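Side-chain contacts in methylxanthine N3-demethylase NdmB (Pseudomonas putida, PDB 6ICL), which catalyses the NAD(P)H- and oxygen-dependent N3-demethylation of theobromine and related methylxanthines in bacterial caffeine degradation: residues P25-D29 and K30-R34; V59-G63 and E64-L68; V142-D145 and I146-R150. All coordinates share one frame; numbering follows the deposited sequence.

Contact 1 (P25-D29 and K30-R34)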
# COMPACT_ATOMS: atom_id res chain seq x y z
N PRO A 25 -12.06 26.01 -26.28
CA PRO A 25 -13.27 25.66 -25.52
C PRO A 25 -14.46 26.55 -25.83
O PRO A 25 -14.32 27.75 -26.07
CB PRO A 25 -12.81 25.85 -24.07
CG PRO A 25 -11.92 27.01 -24.14
CD PRO A 25 -11.20 26.90 -25.48
N LEU A 26 -15.65 25.94 -25.80
CA LEU A 26 -16.87 26.71 -26.04
C LEU A 26 -17.10 27.76 -24.96
O LEU A 26 -17.42 28.92 -25.25
CB LEU A 26 -18.08 25.76 -26.11
CG LEU A 26 -19.42 26.48 -26.18
CD1 LEU A 26 -19.59 27.11 -27.54
CD2 LEU A 26 -20.59 25.55 -25.89
N LEU A 27 -16.94 27.38 -23.69
CA LEU A 27 -17.38 28.22 -22.57
C LEU A 27 -16.13 28.78 -21.88
O LEU A 27 -15.71 28.29 -20.84
CB LEU A 27 -18.25 27.42 -21.61
CG LEU A 27 -19.46 26.77 -22.30
CD1 LEU A 27 -20.08 25.69 -21.42
CD2 LEU A 27 -20.48 27.85 -22.67
N GLU A 28 -15.60 29.86 -22.46
CA GLU A 28 -14.32 30.42 -22.02
C GLU A 28 -14.45 31.10 -20.67
O GLU A 28 -13.55 31.00 -19.83
CB GLU A 28 -13.83 31.43 -23.06
CG GLU A 28 -12.35 31.53 -23.24
CD GLU A 28 -12.01 32.07 -24.62
OE1 GLU A 28 -12.95 32.31 -25.41
OE2 GLU A 28 -10.81 32.25 -24.90
N ASP A 29 -15.54 31.82 -20.44
CA ASP A 29 -15.73 32.64 -19.25
C ASP A 29 -16.69 31.94 -18.30
O ASP A 29 -17.77 31.51 -18.72
CB ASP A 29 -16.29 34.01 -19.61
CG ASP A 29 -16.16 35.01 -18.48
OD1 ASP A 29 -16.97 34.97 -17.53
OD2 ASP A 29 -15.24 35.84 -18.54
N LYS A 30 -16.30 31.81 -17.03
CA LYS A 30 -17.09 31.06 -16.06
C LYS A 30 -17.81 31.95 -15.06
O LYS A 30 -18.43 31.44 -14.12
CB LYS A 30 -16.20 30.06 -15.31
CG LYS A 30 -15.45 29.09 -16.21
CD LYS A 30 -16.41 28.21 -16.99
CE LYS A 30 -15.62 27.12 -17.73
NZ LYS A 30 -16.46 26.38 -18.73
N THR A 31 -17.77 33.28 -15.25
CA THR A 31 -18.35 34.18 -14.25
C THR A 31 -19.82 33.86 -14.02
O THR A 31 -20.30 33.96 -12.89
CB THR A 31 -18.19 35.64 -14.70
OG1 THR A 31 -16.80 35.95 -14.81
CG2 THR A 31 -18.83 36.60 -13.70
N TYR A 32 -20.54 33.47 -15.08
CA TYR A 32 -21.97 33.20 -14.96
C TYR A 32 -22.28 32.16 -13.90
O TYR A 32 -23.32 32.26 -13.22
CB TYR A 32 -22.55 32.75 -16.32
CG TYR A 32 -22.14 31.39 -16.90
CD1 TYR A 32 -20.84 31.14 -17.34
CD2 TYR A 32 -23.09 30.38 -17.08
CE1 TYR A 32 -20.50 29.90 -17.93
CE2 TYR A 32 -22.76 29.15 -17.66
CZ TYR A 32 -21.48 28.92 -18.08
OH TYR A 32 -21.18 27.69 -18.66
N LEU A 33 -21.42 31.16 -13.75
CA LEU A 33 -21.70 30.07 -12.83
C LEU A 33 -21.79 30.55 -11.40
O LEU A 33 -22.50 29.94 -10.59
CB LEU A 33 -20.64 28.97 -12.97
CG LEU A 33 -20.54 28.28 -14.34
CD1 LEU A 33 -19.36 27.28 -14.40
CD2 LEU A 33 -21.83 27.58 -14.66
N ARG A 34 -21.13 31.66 -11.07
CA ARG A 34 -21.20 32.18 -9.71
C ARG A 34 -22.60 32.62 -9.29
O ARG A 34 -22.87 32.67 -8.09
CB ARG A 34 -20.24 33.35 -9.57
CG ARG A 34 -18.81 32.95 -9.87
CD ARG A 34 -17.89 34.12 -9.68
NE ARG A 34 -17.91 34.60 -8.31
CZ ARG A 34 -17.06 34.18 -7.37
NH1 ARG A 34 -16.15 33.27 -7.68
NH2 ARG A 34 -17.13 34.67 -6.13
O HOH W 1 -19.57 34.67 -17.73

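Contact 2 (V59-G63 and E64-L68)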
# COMPACT_ATOMS: atom_id res chain seq x y z
N VAL A 59 -15.60 22.55 1.79
CA VAL A 59 -16.06 22.18 0.46
C VAL A 59 -15.38 23.11 -0.52
O VAL A 59 -14.93 24.20 -0.17
CB VAL A 59 -17.59 22.26 0.25
CG1 VAL A 59 -18.33 21.26 1.13
CG2 VAL A 59 -18.10 23.71 0.50
N THR A 60 -15.33 22.68 -1.78
CA THR A 60 -14.78 23.50 -2.85
C THR A 60 -15.86 23.69 -3.91
O THR A 60 -16.50 22.73 -4.33
CB THR A 60 -13.51 22.86 -3.41
OG1 THR A 60 -12.55 22.76 -2.34
CG2 THR A 60 -12.90 23.72 -4.52
N LEU A 61 -16.08 24.95 -4.30
CA LEU A 61 -17.12 25.31 -5.26
C LEU A 61 -16.51 26.31 -6.22
O LEU A 61 -16.07 27.38 -5.79
CB LEU A 61 -18.36 25.91 -4.60
CG LEU A 61 -19.45 26.37 -5.58
CD1 LEU A 61 -19.89 25.23 -6.50
CD2 LEU A 61 -20.66 26.91 -4.82
N LEU A 62 -16.50 25.97 -7.51
CA LEU A 62 -15.98 26.85 -8.55
C LEU A 62 -14.55 27.27 -8.22
O LEU A 62 -14.15 28.40 -8.45
CB LEU A 62 -16.89 28.07 -8.76
CG LEU A 62 -18.24 27.76 -9.41
CD1 LEU A 62 -19.16 28.98 -9.41
CD2 LEU A 62 -18.03 27.27 -10.83
N GLY A 63 -13.78 26.33 -7.68
CA GLY A 63 -12.41 26.62 -7.31
C GLY A 63 -12.24 27.33 -5.99
O GLY A 63 -11.11 27.44 -5.50
N GLU A 64 -13.33 27.80 -5.37
CA GLU A 64 -13.25 28.51 -4.10
C GLU A 64 -13.32 27.53 -2.94
O GLU A 64 -14.15 26.62 -2.94
CB GLU A 64 -14.39 29.52 -3.94
CG GLU A 64 -14.68 30.36 -5.16
CD GLU A 64 -13.84 31.60 -5.23
OE1 GLU A 64 -14.15 32.46 -6.07
OE2 GLU A 64 -12.87 31.73 -4.44
N LYS A 65 -12.49 27.77 -1.94
CA LYS A 65 -12.53 27.01 -0.70
C LYS A 65 -13.49 27.69 0.26
O LYS A 65 -13.28 28.86 0.63
CB LYS A 65 -11.12 26.89 -0.12
CG LYS A 65 -10.09 26.47 -1.19
CD LYS A 65 -8.91 25.67 -0.64
CE LYS A 65 -8.20 26.33 0.53
NZ LYS A 65 -6.83 25.74 0.72
N LEU A 66 -14.52 26.98 0.67
CA LEU A 66 -15.59 27.48 1.52
C LEU A 66 -15.60 26.67 2.81
O LEU A 66 -15.24 25.49 2.81
CB LEU A 66 -16.99 27.33 0.87
CG LEU A 66 -17.21 27.86 -0.57
CD1 LEU A 66 -18.66 27.64 -1.01
CD2 LEU A 66 -16.85 29.32 -0.67
N VAL A 67 -16.07 27.30 3.89
CA VAL A 67 -16.35 26.59 5.13
C VAL A 67 -17.85 26.62 5.37
O VAL A 67 -18.50 27.65 5.16
CB VAL A 67 -15.58 27.20 6.32
CG1 VAL A 67 -15.82 28.72 6.43
CG2 VAL A 67 -15.95 26.48 7.62
N LEU A 68 -18.41 25.47 5.74
CA LEU A 68 -19.79 25.34 6.17
C LEU A 68 -19.80 25.14 7.68
O LEU A 68 -19.00 24.36 8.22
CB LEU A 68 -20.48 24.16 5.49
CG LEU A 68 -20.46 24.14 3.95
CD1 LEU A 68 -21.16 22.91 3.41
CD2 LEU A 68 -21.08 25.42 3.37

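Contact 3 (V142-D145 and I146-R150)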
# COMPACT_ATOMS: atom_id res chain seq x y z
N VAL A 142 -30.60 24.87 2.91
CA VAL A 142 -30.80 23.43 2.82
C VAL A 142 -32.12 23.16 2.11
O VAL A 142 -33.17 23.65 2.52
CB VAL A 142 -30.78 22.78 4.22
CG1 VAL A 142 -31.11 21.28 4.12
CG2 VAL A 142 -29.42 22.96 4.88
N LYS A 143 -32.08 22.38 1.04
CA LYS A 143 -33.33 22.00 0.38
C LYS A 143 -33.17 20.59 -0.16
O LYS A 143 -32.13 20.25 -0.71
CB LYS A 143 -33.70 22.97 -0.74
CG LYS A 143 -35.17 22.86 -1.20
CD LYS A 143 -35.53 23.98 -2.16
CE LYS A 143 -37.01 23.95 -2.52
NZ LYS A 143 -37.34 25.14 -3.37
N TYR A 144 -34.20 19.78 0.03
CA TYR A 144 -34.18 18.36 -0.32
C TYR A 144 -33.04 17.62 0.40
O TYR A 144 -32.46 16.67 -0.15
CB TYR A 144 -34.06 18.11 -1.83
CG TYR A 144 -34.71 19.12 -2.75
CD1 TYR A 144 -36.09 19.35 -2.73
CD2 TYR A 144 -33.94 19.83 -3.67
CE1 TYR A 144 -36.69 20.26 -3.61
CE2 TYR A 144 -34.52 20.74 -4.53
CZ TYR A 144 -35.89 20.96 -4.51
OH TYR A 144 -36.42 21.86 -5.41
N ASP A 145 -32.72 18.05 1.62
CA ASP A 145 -31.64 17.47 2.43
C ASP A 145 -30.30 17.59 1.72
O ASP A 145 -29.43 16.72 1.86
CB ASP A 145 -31.95 16.02 2.81
CG ASP A 145 -33.12 15.93 3.80
OD1 ASP A 145 -33.38 16.94 4.51
OD2 ASP A 145 -33.77 14.86 3.87
N ILE A 146 -30.13 18.68 0.98
CA ILE A 146 -28.87 19.00 0.33
C ILE A 146 -28.51 20.44 0.68
O ILE A 146 -29.40 21.28 0.83
CB ILE A 146 -28.99 18.79 -1.20
CG1 ILE A 146 -28.97 17.29 -1.50
CG2 ILE A 146 -27.88 19.54 -1.93
CD1 ILE A 146 -29.22 16.94 -2.97
N VAL A 147 -27.22 20.72 0.85
CA VAL A 147 -26.73 22.06 1.13
C VAL A 147 -26.38 22.77 -0.18
O VAL A 147 -25.52 22.32 -0.94
CB VAL A 147 -25.51 22.03 2.06
CG1 VAL A 147 -25.08 23.45 2.42
CG2 VAL A 147 -25.82 21.20 3.31
N TRP A 148 -27.04 23.92 -0.42
CA TRP A 148 -26.88 24.72 -1.63
C TRP A 148 -26.20 26.03 -1.29
O TRP A 148 -26.47 26.63 -0.25
CB TRP A 148 -28.25 25.02 -2.26
CG TRP A 148 -29.01 23.82 -2.61
CD1 TRP A 148 -29.84 23.11 -1.79
CD2 TRP A 148 -29.00 23.16 -3.86
NE1 TRP A 148 -30.37 22.04 -2.47
CE2 TRP A 148 -29.87 22.05 -3.75
CE3 TRP A 148 -28.35 23.39 -5.08
CZ2 TRP A 148 -30.09 21.17 -4.80
CZ3 TRP A 148 -28.58 22.53 -6.12
CH2 TRP A 148 -29.44 21.43 -5.99
N VAL A 149 -25.33 26.47 -2.17
CA VAL A 149 -24.62 27.73 -2.01
C VAL A 149 -24.72 28.50 -3.32
O VAL A 149 -24.60 27.93 -4.41
CB VAL A 149 -23.14 27.52 -1.63
CG1 VAL A 149 -22.41 28.86 -1.53
CG2 VAL A 149 -23.00 26.72 -0.33
N ARG A 150 -24.92 29.81 -3.21
CA ARG A 150 -24.85 30.73 -4.34
C ARG A 150 -23.82 31.79 -4.01
O ARG A 150 -23.95 32.50 -3.01
CB ARG A 150 -26.21 31.36 -4.64
CG ARG A 150 -26.15 32.41 -5.78
CD ARG A 150 -27.54 32.91 -6.16
NE ARG A 150 -28.19 33.62 -5.07
CZ ARG A 150 -29.43 34.11 -5.13
NH1 ARG A 150 -30.17 33.94 -6.23
NH2 ARG A 150 -29.94 34.75 -4.09

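Contact 1 (P25-D29 and K30-R34)
The phenol oxygen of Tyr-32 overlaps the isobutyl end of Leu-27, with Leu-27 CD1 3.6 Å from Tyr-32 OH. The two side chains cross at about a right angle. Tyr-32 CG sits between its backbone N and carbonyl carbon (chi1 68°), which turns the ring back beside the preceding residues. Asp-29 O lies at the ring edge, in its plane, 3.3 Å from Tyr-32 CE1.

Asp-29 OD1 accepts from Thr-31 N, two residues on, closing an Asx turn just before 31-34, which has helical backbone angles. Thr-31 N reaches Asp-29 OD1 at 2.9 Å from above the carboxylate plane. Thr-31 OG1 donates to Asp-29 OD1 on the syn side, also at 2.9 Å. A water gives this oxygen a third bond and in turn accepts from Tyr-32 N. With an alanine at Asp-29, Thr-31 N and OG1 would probably lose their shared acceptor, and the turn would be freer to shift.

Lys-30 bends at chi2 and turns back along the chain. Lys-30 NZ donates to Leu-27 O at 2.9 Å, in the carbonyl plane and on a lone pair. The same ammonium forms a salt bridge with Glu-325.

This turn precedes strand 37-42 and lies against helix 337-355. Tyr-32 packs on Leu-349, Ser-350 and Ala-353 there and hydrogen-bonds to His-346 through its OH. Leu-27 and Tyr-32 also touch Glu-186 of helix 185-192.

Contact 2 (V59-G63 and E64-L68)
A two-residue beta hairpin of the Rieske domain joins strands 57-61 and 64-71 through a type I' turn from Leu-61 to Glu-64. Val-59 with Leu-66 and Leu-61 with Glu-64 are its hydrogen-bonded pairs. Leu-66 N donates to Val-59 O at 2.9 Å. Glu-64 N donates to Leu-61 O at 2.8 Å and closes the turn. Thr-60 and Lys-65 form the non-hydrogen-bonded pair between them. Here Thr-60 CA makes a CA-H...O contact with Glu-64 O at 3.2 Å.

Val-59, Leu-61, Glu-64 and Leu-66 point to one face, and Leu-68 CD1 reaches Val-59 there. The two methyls of Val-59 diverge. Val-59 CG2 meets Leu-66 CB at 3.8 Å, and Val-59 CG1 meets Leu-68 CD1 at 4.0 Å. Leu-66 CG is anti to its carbonyl carbon (chi1 -51°), and Leu-66 CD1 reaches back to Leu-61 CB at 4.0 Å.

At Gly-63 the backbone angles would jam a side chain against the preceding carbonyl oxygen, so glycine suits the turn. Glu-64 CG stands beside its own backbone N (chi1 -44°), 3.3 Å from Leu-61 O. A bend at chi2 then directs the carboxylate.

This face is thus apolar apart from Glu-64 at the turn end, whose OE1 forms a salt bridge with Arg-34. Lys-65 lies with Thr-60 on the other face, and its charge meets Trp-322 of the second subunit in a cation-pi contact.

Contact 3 (V142-D145 and I146-R150)
Val-142 meets the second strand through its CG1 methyl, with Val-142 CG1 3.7 Å from Ile-146 O. Val-142 CG2 lies 4.3 Å from Val-147 CG2, and Val-142 CA makes a CA-H...O contact with Ile-146 O.

Lys-143 follows, and its carbonyl oxygen accepts two bonds from opposite faces of its plane. Ile-146 N approaches Lys-143 O at 3.1 Å, 62° out of the plane. Trp-148 NE1 approaches Lys-143 O at 3.1 Å with an N-H...O angle of 160°. The oxygen lies almost in the indole plane, which fits a ring held by its edge. Trp-148 CG is anti to its carbonyl carbon (chi1 -58°), and the indole runs back beside the turn, with Ile-146 CG2 above one face, toward the rim. Lys-143 N bonds back to Ile-146 O at 2.9 Å.

This is the turn end of a beta hairpin, strands 137-143 and 146-150, with a type I' turn from Lys-143 to Ile-146; the indole N-H adds a side-chain bond.

Tyr-144, in that turn, has Lys-143 CG over the centre of its ring. Tyr-144 CD2 packs 4.2 Å from Trp-148 CZ2. Its OH bonds to Pro-161 O and Leu-163 N. Asp-145 follows Tyr-144 in the turn, and its backbone bonds to Leu-43.

How the contacts relate
Along the chain the order is contact 1, contact 2, contact 3. Contacts 2 and 3 are both hairpins of the six-stranded antiparallel sheet in the Rieske domain, with centres 14 Å apart. Leu-66 and Leu-61 of contact 2 pack on Val-149 of contact 3, and Leu-68 packs on Val-147, so the hairpins meet through an apolar interior. Contact 1 lies just before strand 37-42, an outermost strand of that sheet within the chain. Its centre is 18 Å from that of contact 2 and 23 Å from that of contact 3. A salt bridge joins contacts 1 and 2, and Leu-62 packs against 33-34. The N-terminal turn thus links helix 337-355 to the Rieske sheet.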